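Long-range contacts in putative S41 protease (Bacteroides fragilis NCTC 9343, PDB 3K50), which is of uncharacterised function but probably hydrolyses peptide bonds as a serine peptidase of the S41 family: residues D211-F216 against A242-T247; D253-L258 against F277-I282; L258-R263 against C349-A354. One frame throughout, in Å; residues are numbered along the deposited sequence.

Interaction 1. Residues D211-F216 against A242-T247; sequences DLRRAF and AQLLCT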
loop_
_atom_site.group_PDB
_atom_site.type_symbol
_atom_site.label_atom_id
_atom_site.label_comp_id
_atom_site.label_asym_id
_atom_site.label_seq_id
_atom_site.Cartn_x
_atom_site.Cartn_y
_atom_site.Cartn_z
ATOM N N ASP A 211 -16.327 -6.644 1.442
ATOM C CA ASP A 211 -16.373 -5.525 0.489
ATOM C C ASP A 211 -15.647 -5.956 -0.791
ATOM O O ASP A 211 -16.080 -5.647 -1.893
ATOM C CB ASP A 211 -15.629 -4.290 1.015
ATOM C CG ASP A 211 -16.330 -3.614 2.135
ATOM O OD1 ASP A 211 -17.569 -3.765 2.231
ATOM O OD2 ASP A 211 -15.651 -2.901 2.918
ATOM N N LEU A 212 -14.483 -6.582 -0.631
ATOM C CA LEU A 212 -13.707 -7.058 -1.814
ATOM C C LEU A 212 -14.508 -8.096 -2.628
ATOM O O LEU A 212 -14.577 -8.016 -3.856
ATOM C CB LEU A 212 -12.334 -7.622 -1.399
ATOM C CG LEU A 212 -11.318 -8.067 -2.444
ATOM C CD1 LEU A 212 -10.827 -6.871 -3.255
ATOM C CD2 LEU A 212 -10.104 -8.756 -1.807
ATOM N N ARG A 213 -15.141 -9.046 -1.945
ATOM C CA ARG A 213 -15.967 -10.031 -2.595
ATOM C C ARG A 213 -17.068 -9.368 -3.357
ATOM O O ARG A 213 -17.441 -9.819 -4.449
ATOM C CB ARG A 213 -16.607 -10.995 -1.594
ATOM C CG ARG A 213 -15.615 -11.982 -0.996
ATOM C CD ARG A 213 -16.242 -12.899 0.005
ATOM N NE ARG A 213 -15.224 -13.865 0.515
ATOM C CZ ARG A 213 -14.587 -13.806 1.707
ATOM N NH1 ARG A 213 -14.818 -12.851 2.593
ATOM N NH2 ARG A 213 -13.668 -14.717 2.026
ATOM N N ARG A 214 -17.634 -8.331 -2.764
ATOM C CA ARG A 214 -18.778 -7.668 -3.371
ATOM C C ARG A 214 -18.395 -7.016 -4.683
ATOM O O ARG A 214 -19.182 -7.048 -5.609
ATOM C CB ARG A 214 -19.364 -6.648 -2.400
ATOM C CG ARG A 214 -20.672 -6.005 -2.891
ATOM C CD ARG A 214 -21.586 -5.514 -1.768
ATOM N NE ARG A 214 -20.879 -4.763 -0.729
ATOM C CZ ARG A 214 -20.455 -5.242 0.451
ATOM N NH1 ARG A 214 -20.644 -6.511 0.859
ATOM N NH2 ARG A 214 -19.822 -4.415 1.257
ATOM N N ALA A 215 -17.217 -6.396 -4.718
ATOM C CA ALA A 215 -16.647 -5.787 -5.895
ATOM C C ALA A 215 -16.463 -6.869 -6.994
ATOM O O ALA A 215 -16.837 -6.666 -8.158
ATOM C CB ALA A 215 -15.259 -5.147 -5.525
ATOM N N PHE A 216 -15.904 -8.027 -6.613
ATOM C CA PHE A 216 -15.680 -9.097 -7.608
ATOM C C PHE A 216 -17.027 -9.679 -8.152
ATOM O O PHE A 216 -17.161 -9.958 -9.343
ATOM C CB PHE A 216 -14.715 -10.141 -7.061
ATOM C CG PHE A 216 -13.279 -9.807 -7.292
ATOM C CD1 PHE A 216 -12.647 -8.806 -6.568
ATOM C CD2 PHE A 216 -12.569 -10.436 -8.276
ATOM C CE1 PHE A 216 -11.350 -8.456 -6.853
ATOM C CE2 PHE A 216 -11.250 -10.149 -8.516
ATOM C CZ PHE A 216 -10.635 -9.149 -7.814
ATOM N N ALA A 242 -4.354 -11.529 0.635
ATOM C CA ALA A 242 -3.692 -11.738 -0.640
ATOM C C ALA A 242 -4.145 -13.044 -1.337
ATOM O O ALA A 242 -4.342 -13.057 -2.523
ATOM C CB ALA A 242 -2.161 -11.712 -0.471
ATOM N N GLN A 243 -4.311 -14.115 -0.574
ATOM C CA GLN A 243 -4.786 -15.375 -1.086
ATOM C C GLN A 243 -6.171 -15.200 -1.634
ATOM O O GLN A 243 -6.472 -15.747 -2.662
ATOM C CB GLN A 243 -4.779 -16.444 0.021
ATOM C CG GLN A 243 -5.189 -17.834 -0.480
ATOM C CD GLN A 243 -5.329 -18.848 0.631
ATOM O OE1 GLN A 243 -5.462 -18.474 1.795
ATOM N NE2 GLN A 243 -5.352 -20.133 0.274
ATOM N N LEU A 244 -7.038 -14.511 -0.909
ATOM C CA LEU A 244 -8.415 -14.263 -1.389
ATOM C C LEU A 244 -8.424 -13.539 -2.764
ATOM O O LEU A 244 -9.023 -14.020 -3.734
ATOM C CB LEU A 244 -9.213 -13.447 -0.352
ATOM C CG LEU A 244 -10.627 -12.964 -0.766
ATOM C CD1 LEU A 244 -11.538 -14.124 -1.148
ATOM C CD2 LEU A 244 -11.295 -12.092 0.264
ATOM N N LEU A 245 -7.684 -12.429 -2.835
ATOM C CA LEU A 245 -7.540 -11.615 -4.045
ATOM C C LEU A 245 -7.028 -12.469 -5.238
ATOM O O LEU A 245 -7.587 -12.474 -6.350
ATOM C CB LEU A 245 -6.593 -10.443 -3.758
ATOM C CG LEU A 245 -6.379 -9.450 -4.894
ATOM C CD1 LEU A 245 -7.756 -8.831 -5.435
ATOM C CD2 LEU A 245 -5.359 -8.365 -4.509
ATOM N N CYS A 246 -5.949 -13.200 -5.021
ATOM C CA CYS A 246 -5.432 -14.057 -6.073
ATOM C C CYS A 246 -6.390 -15.086 -6.547
ATOM O O CYS A 246 -6.466 -15.353 -7.741
ATOM C CB CYS A 246 -4.200 -14.796 -5.576
ATOM S SG CYS A 246 -2.748 -13.694 -5.351
ATOM N N THR A 247 -7.117 -15.696 -5.600
ATOM C CA THR A 247 -8.036 -16.766 -5.918
ATOM C C THR A 247 -9.112 -16.217 -6.867
ATOM O O THR A 247 -9.544 -16.886 -7.794
ATOM C CB THR A 247 -8.579 -17.402 -4.589
ATOM O OG1 THR A 247 -7.512 -18.155 -3.937
ATOM C CG2 THR A 247 -9.826 -18.325 -4.827
#

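Interaction 2. Residues D253-L258 against F277-I282; sequences DKMNQL and FNPELI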
loop_
_atom_site.group_PDB
_atom_site.type_symbol
_atom_site.label_atom_id
_atom_site.label_comp_id
_atom_site.label_asym_id
_atom_site.label_seq_id
_atom_site.Cartn_x
_atom_site.Cartn_y
_atom_site.Cartn_z
ATOM N N ASP A 253 -9.135 -22.622 -14.330
ATOM C CA ASP A 253 -8.512 -23.945 -14.265
ATOM C C ASP A 253 -7.371 -24.068 -13.233
ATOM O O ASP A 253 -6.751 -25.149 -13.106
ATOM C CB ASP A 253 -8.067 -24.422 -15.661
ATOM C CG ASP A 253 -7.015 -23.533 -16.313
ATOM O OD1 ASP A 253 -6.584 -22.506 -15.751
ATOM O OD2 ASP A 253 -6.635 -23.871 -17.448
ATOM N N LYS A 254 -7.048 -22.989 -12.522
ATOM C CA LYS A 254 -6.000 -23.031 -11.508
ATOM C C LYS A 254 -6.496 -23.305 -10.102
ATOM O O LYS A 254 -5.686 -23.440 -9.169
ATOM C CB LYS A 254 -5.187 -21.722 -11.472
ATOM C CG LYS A 254 -4.567 -21.288 -12.804
ATOM C CD LYS A 254 -3.837 -22.346 -13.532
ATOM C CE LYS A 254 -3.248 -21.790 -14.829
ATOM N NZ LYS A 254 -2.686 -22.818 -15.726
HETATM N N MSE A 255 -7.802 -23.448 -9.930
HETATM C CA MSE A 255 -8.305 -23.671 -8.616
HETATM C C MSE A 255 -7.630 -24.884 -8.020
HETATM O O MSE A 255 -7.466 -25.904 -8.702
HETATM C CB MSE A 255 -9.813 -23.861 -8.617
HETATM C CG MSE A 255 -10.628 -22.618 -9.039
HETATM SE SE MSE A 255 -10.221 -21.041 -7.883
HETATM C CE MSE A 255 -8.987 -20.123 -8.956
ATOM N N ASN A 256 -7.242 -24.730 -6.744
ATOM C CA ASN A 256 -6.642 -25.771 -5.904
ATOM C C ASN A 256 -5.161 -25.988 -6.133
ATOM O O ASN A 256 -4.552 -26.748 -5.422
ATOM C CB ASN A 256 -7.406 -27.104 -5.963
ATOM C CG ASN A 256 -8.853 -26.985 -5.520
ATOM O OD1 ASN A 256 -9.767 -27.519 -6.163
ATOM N ND2 ASN A 256 -9.054 -26.378 -4.386
ATOM N N GLN A 257 -4.578 -25.266 -7.081
ATOM C CA GLN A 257 -3.140 -25.320 -7.308
ATOM C C GLN A 257 -2.409 -24.504 -6.251
ATOM O O GLN A 257 -2.978 -23.599 -5.651
ATOM C CB GLN A 257 -2.832 -24.862 -8.754
ATOM C CG GLN A 257 -3.497 -25.872 -9.768
ATOM C CD GLN A 257 -3.113 -25.703 -11.215
ATOM O OE1 GLN A 257 -3.954 -25.843 -12.122
ATOM N NE2 GLN A 257 -1.883 -25.416 -11.447
ATOM N N LEU A 258 -1.129 -24.812 -6.046
ATOM C CA LEU A 258 -0.312 -24.104 -5.069
ATOM C C LEU A 258 -0.098 -22.615 -5.431
ATOM O O LEU A 258 0.217 -22.288 -6.555
ATOM C CB LEU A 258 1.073 -24.803 -4.908
ATOM C CG LEU A 258 1.063 -26.147 -4.126
ATOM C CD1 LEU A 258 2.424 -26.859 -4.353
ATOM C CD2 LEU A 258 0.718 -25.998 -2.593
ATOM N N PHE A 277 -4.831 -21.633 -4.484
ATOM C CA PHE A 277 -5.925 -20.913 -5.071
ATOM C C PHE A 277 -7.116 -21.690 -4.489
ATOM O O PHE A 277 -7.388 -22.812 -4.898
ATOM C CB PHE A 277 -5.908 -20.958 -6.594
ATOM C CG PHE A 277 -4.787 -20.168 -7.256
ATOM C CD1 PHE A 277 -4.877 -18.812 -7.430
ATOM C CD2 PHE A 277 -3.711 -20.818 -7.802
ATOM C CE1 PHE A 277 -3.867 -18.100 -8.071
ATOM C CE2 PHE A 277 -2.737 -20.135 -8.439
ATOM C CZ PHE A 277 -2.791 -18.781 -8.576
ATOM N N ASN A 278 -7.810 -21.119 -3.502
ATOM C CA ASN A 278 -8.825 -21.877 -2.744
ATOM C C ASN A 278 -10.245 -21.400 -3.004
ATOM O O ASN A 278 -10.675 -20.396 -2.437
ATOM C CB ASN A 278 -8.479 -21.791 -1.256
ATOM C CG ASN A 278 -9.352 -22.644 -0.376
ATOM O OD1 ASN A 278 -10.359 -23.271 -0.792
ATOM N ND2 ASN A 278 -8.964 -22.683 0.887
ATOM N N PRO A 279 -10.998 -22.159 -3.814
ATOM C CA PRO A 279 -12.312 -21.697 -4.203
ATOM C C PRO A 279 -13.334 -21.600 -3.079
ATOM O O PRO A 279 -14.313 -20.851 -3.199
ATOM C CB PRO A 279 -12.737 -22.695 -5.298
ATOM C CG PRO A 279 -12.012 -23.965 -4.946
ATOM C CD PRO A 279 -10.675 -23.484 -4.389
ATOM N N GLU A 280 -13.093 -22.274 -1.957
ATOM C CA GLU A 280 -14.005 -22.139 -0.807
ATOM C C GLU A 280 -13.893 -20.740 -0.156
ATOM O O GLU A 280 -14.736 -20.360 0.637
ATOM C CB GLU A 280 -13.715 -23.206 0.238
ATOM C CG GLU A 280 -14.308 -24.581 -0.048
ATOM C CD GLU A 280 -13.590 -25.356 -1.109
ATOM O OE1 GLU A 280 -12.336 -25.331 -1.118
ATOM O OE2 GLU A 280 -14.286 -26.031 -1.921
ATOM N N LEU A 281 -12.819 -20.023 -0.457
ATOM C CA LEU A 281 -12.668 -18.643 -0.005
ATOM C C LEU A 281 -13.506 -17.646 -0.770
ATOM O O LEU A 281 -13.755 -16.565 -0.246
ATOM C CB LEU A 281 -11.218 -18.150 -0.122
ATOM C CG LEU A 281 -10.116 -18.669 0.822
ATOM C CD1 LEU A 281 -8.829 -18.053 0.345
ATOM C CD2 LEU A 281 -10.347 -18.308 2.323
ATOM N N ILE A 282 -14.026 -18.010 -1.943
ATOM C CA ILE A 282 -14.732 -17.016 -2.777
ATOM C C ILE A 282 -16.013 -16.547 -2.092
ATOM O O ILE A 282 -16.306 -15.329 -2.068
ATOM C CB ILE A 282 -14.984 -17.580 -4.193
ATOM C CG1 ILE A 282 -13.618 -17.852 -4.912
ATOM C CG2 ILE A 282 -15.924 -16.698 -5.026
ATOM C CD1 ILE A 282 -13.726 -18.605 -6.201
HETATM O O HOH W 1 -11.406 -26.966 -3.010
#

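Interaction 3. Residues L258-R263 against C349-A354; sequences LLALLR and CNVYNA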
loop_
_atom_site.group_PDB
_atom_site.type_symbol
_atom_site.label_atom_id
_atom_site.label_comp_id
_atom_site.label_asym_id
_atom_site.label_seq_id
_atom_site.Cartn_x
_atom_site.Cartn_y
_atom_site.Cartn_z
ATOM N N LEU A 258 -1.129 -24.812 -6.046
ATOM C CA LEU A 258 -0.312 -24.104 -5.069
ATOM C C LEU A 258 -0.098 -22.615 -5.431
ATOM O O LEU A 258 0.217 -22.288 -6.555
ATOM C CB LEU A 258 1.073 -24.803 -4.908
ATOM C CG LEU A 258 1.063 -26.147 -4.126
ATOM C CD1 LEU A 258 2.424 -26.859 -4.353
ATOM C CD2 LEU A 258 0.718 -25.998 -2.593
ATOM N N LEU A 259 -0.283 -21.731 -4.458
ATOM C CA LEU A 259 -0.139 -20.318 -4.670
ATOM C C LEU A 259 1.096 -19.775 -3.952
ATOM O O LEU A 259 1.839 -18.982 -4.491
ATOM C CB LEU A 259 -1.366 -19.572 -4.161
ATOM C CG LEU A 259 -1.261 -18.042 -4.268
ATOM C CD1 LEU A 259 -1.338 -17.598 -5.718
ATOM C CD2 LEU A 259 -2.338 -17.405 -3.363
ATOM N N ALA A 260 1.237 -20.120 -2.684
ATOM C CA ALA A 260 2.346 -19.639 -1.856
ATOM C C ALA A 260 2.775 -20.650 -0.826
ATOM O O ALA A 260 1.944 -21.412 -0.275
ATOM C CB ALA A 260 1.997 -18.306 -1.177
ATOM N N LEU A 261 4.082 -20.641 -0.561
ATOM C CA LEU A 261 4.728 -21.582 0.345
ATOM C C LEU A 261 5.345 -20.728 1.412
ATOM O O LEU A 261 6.337 -20.060 1.171
ATOM C CB LEU A 261 5.778 -22.405 -0.403
ATOM C CG LEU A 261 5.433 -23.205 -1.679
ATOM C CD1 LEU A 261 6.677 -23.920 -2.128
ATOM C CD2 LEU A 261 4.263 -24.196 -1.467
ATOM N N LEU A 262 4.711 -20.703 2.584
ATOM C CA LEU A 262 5.222 -19.976 3.735
ATOM C C LEU A 262 6.190 -20.885 4.492
ATOM O O LEU A 262 5.773 -21.921 5.024
ATOM C CB LEU A 262 4.082 -19.541 4.665
ATOM C CG LEU A 262 3.169 -18.353 4.194
ATOM C CD1 LEU A 262 2.617 -18.496 2.837
ATOM C CD2 LEU A 262 2.042 -18.128 5.144
ATOM N N ARG A 263 7.458 -20.482 4.537
ATOM C CA ARG A 263 8.514 -21.217 5.207
ATOM C C ARG A 263 9.230 -20.394 6.299
ATOM O O ARG A 263 9.889 -19.378 6.033
ATOM C CB ARG A 263 9.453 -21.740 4.151
ATOM C CG ARG A 263 8.763 -22.641 3.123
ATOM C CD ARG A 263 8.283 -23.902 3.789
ATOM N NE ARG A 263 7.755 -24.928 2.877
ATOM C CZ ARG A 263 6.469 -25.094 2.581
ATOM N NH1 ARG A 263 5.538 -24.302 3.091
ATOM N NH2 ARG A 263 6.135 -26.071 1.783
ATOM N N CYS A 349 8.658 -15.339 8.097
ATOM C CA CYS A 349 8.786 -16.360 7.049
ATOM C C CYS A 349 9.075 -15.875 5.668
ATOM O O CYS A 349 8.805 -14.748 5.306
ATOM C CB CYS A 349 7.527 -17.218 6.941
ATOM S SG CYS A 349 5.968 -16.403 6.478
ATOM N N ASN A 350 9.690 -16.781 4.911
ATOM C CA ASN A 350 9.810 -16.678 3.469
ATOM C C ASN A 350 8.445 -16.959 2.855
ATOM O O ASN A 350 7.590 -17.670 3.461
ATOM C CB ASN A 350 10.819 -17.699 2.936
ATOM C CG ASN A 350 12.209 -17.274 3.142
ATOM O OD1 ASN A 350 12.666 -16.303 2.538
ATOM N ND2 ASN A 350 12.895 -17.962 3.961
ATOM N N VAL A 351 8.177 -16.341 1.713
ATOM C CA VAL A 351 6.912 -16.536 0.990
ATOM C C VAL A 351 7.231 -16.870 -0.491
ATOM O O VAL A 351 7.389 -15.982 -1.329
ATOM C CB VAL A 351 6.006 -15.296 1.081
ATOM C CG1 VAL A 351 4.638 -15.592 0.430
ATOM C CG2 VAL A 351 5.848 -14.900 2.482
ATOM N N TYR A 352 7.445 -18.155 -0.790
ATOM C CA TYR A 352 7.782 -18.560 -2.154
ATOM C C TYR A 352 6.544 -18.745 -2.984
ATOM O O TYR A 352 5.511 -19.134 -2.460
ATOM C CB TYR A 352 8.546 -19.862 -2.158
ATOM C CG TYR A 352 9.817 -19.834 -1.227
ATOM C CD1 TYR A 352 10.851 -18.919 -1.440
ATOM C CD2 TYR A 352 9.950 -20.705 -0.197
ATOM C CE1 TYR A 352 11.989 -18.873 -0.641
ATOM C CE2 TYR A 352 11.135 -20.687 0.623
ATOM C CZ TYR A 352 12.132 -19.780 0.367
ATOM O OH TYR A 352 13.267 -19.699 1.146
ATOM N N ASN A 353 6.682 -18.539 -4.286
ATOM C CA ASN A 353 5.621 -18.851 -5.217
ATOM C C ASN A 353 5.671 -20.378 -5.486
ATOM O O ASN A 353 6.494 -21.098 -4.918
ATOM C CB ASN A 353 5.712 -18.018 -6.521
ATOM C CG ASN A 353 6.975 -18.222 -7.315
ATOM O OD1 ASN A 353 7.697 -19.236 -7.213
ATOM N ND2 ASN A 353 7.231 -17.241 -8.189
ATOM N N ALA A 354 4.844 -20.843 -6.410
ATOM C CA ALA A 354 4.745 -22.282 -6.738
ATOM C C ALA A 354 6.035 -22.805 -7.371
ATOM O O ALA A 354 6.271 -23.997 -7.358
ATOM C CB ALA A 354 3.554 -22.513 -7.667
HETATM O O HOH W 2 2.601 -19.141 -7.174
HETATM O O HOH W 3 12.634 -20.299 5.206
#

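Interaction 1. Residues D211-F216 against A242-T247
Arg213 NH1, part of a guanidinium that lies against Leu244, is gripped by Asp210 OD1 in a salt bridge and by Gln206 OE1 in a weak hydrogen bond. NH2 of the same group donates to Leu281 O, so the plate is fixed in a buried place. Its polar edge is thus engaged, while one face takes apolar packing: Leu244 CD2 sits over the centre of that face, 3.9 Å above the plane, and Leu244 CD1 lies 3.9 Å from Arg213 NH2. The extended chain of Arg213 from CG to NE carries the plate across the gap between the helices. Segments 211-216 and 242-247, on helices 207-221 and 239-249, run almost parallel (7°), their axes 11.1 Å apart at closest, consistent with the α/β core of the ClpP/crotonase clan, to which the S41 family belongs. At that spacing leucine and phenylalanine suit the interface, being long enough to bridge it. Leu212 CD2 and Leu244 CD2 pass each other at 4.1 Å, and Leu212 also packs on Leu192 and Tyr194 of strand 187-194. One turn further on, Phe216 crosses Leu245 at about a right angle, its CZ 3.7 Å from Leu245 CD1; with CG anti to the backbone N (chi1 -177°), Leu245 sends that methyl obliquely against the ring.

Interaction 2. Residues D253-L258 against F277-I282
Phe277 is clasped by the type II turn Lys254-Gln257 through both polar atoms of its backbone. Its O accepts from Asn256 N at 2.7 Å, in the carbonyl plane, and its N donates to Gln257 O at 2.9 Å in a straighter bond (162°). Asn256 takes the third position of the turn with a positive phi of 81°, a conformation that asparagine tolerates better than most residues. The tight apolar part of the contact gathers round the buried Phe277 side chain: Lys254 CB lies over one face of the ring, 4.1 Å from Phe277 CD2, and Tyr315 meets the ring edge-to-face. Met255, present as selenomethionine, bends at chi2 (-57°) and at chi3 and thereby touches two residues at once, its CE against Phe277 CB and its SE 4.0 Å from Pro279 CB. The flexible, unbranched chain of methionine suits a place where it must touch two apolar neighbours.

The solvent side is instead polar and linked through water: Asn256 ND2, close against Pro279 CD (3.3 Å), donates to a water, which in turn donates to Glu280 OE1 at 2.7 Å. Beside it, Asn278 OD1 accepts from Glu280 N in an Asx turn that shapes the start of 279-282. The chemistry implies that the join depends chiefly on backbone bonds and a buried ring packed beside them, while the exposed polar groups are coupled less directly.

Interaction 3. Residues L258-R263 against C349-A354
The Tyr352 ring receives Arg263 at its edge: Arg263 CG lies near the ring plane, 4.0 Å from Tyr352 CE2, while the guanidinium stands nearly perpendicular to the ring, their planes 82° apart. Leu261 CB lies 3.9 Å above one face of the guanidinium, toward its rim. The bend of Arg263 at chi2 (-66°) turns the chain back along its own strand, where NH1 donates to Leu262 O; that oxygen lies in the guanidinium plane, but NH1 stands well above the carbonyl plane. NH2 forms a salt bridge with Asp274 on the adjoining strand 273-276.

Beneath these groups the strands run antiparallel. Leu261 and Tyr352 form one hydrogen-bonded pair, with Leu261 N to Tyr352 O at 2.8 Å; Arg263 and Asn350 form the next, with Asn350 N to Arg263 O at 2.8 Å. Between them Leu262 and Val351 make a non-hydrogen-bonded pair on the opposite face, where Cys349 SG packs 4.1 Å from Leu262 CB and Val351 reaches Met307 of helix 304-312. Apolar Leu262, Val351 and Cys349 suit that buried side; Arg263, Asn350 and Tyr352, joining polar ends to packing surfaces, suit the more exposed one, along with Leu261. A classic beta bulge, with Leu259 and Ala260 both facing Leu275, disturbs the other edge of strand 258-263. A water joins Leu259 O to Ala354 N. The contact thus combines paired backbone bonds with an apolar inner face and an outer face whose arginine charge is probably balanced by Asp274.

In the fold
The three contacts are neighbours in one part of the S41 family region, interaction 2 lying farthest from the chain centre (its centre about 25 Å away, against 16 and 20 Å for interactions 1 and 3). Interactions 1 and 2, centres about 12 Å apart, are joined by probable hydrogen bonds: Arg213 NH2 to Leu281 O at 2.9 Å and Thr247 OG1 to Asn278 N at 3.0 Å. Interactions 2 and 3 share Leu258, and their centres lie about 15 Å apart; here the join is apolar, with Phe277 CZ 3.4 Å from Leu259 CD1. Leu259 also closes the circuit to interaction 1, its CD2 lying 3.9 Å from Cys246 CB. Helix 239-249 is therefore packed against both the 277-282 loop and strand 258-263.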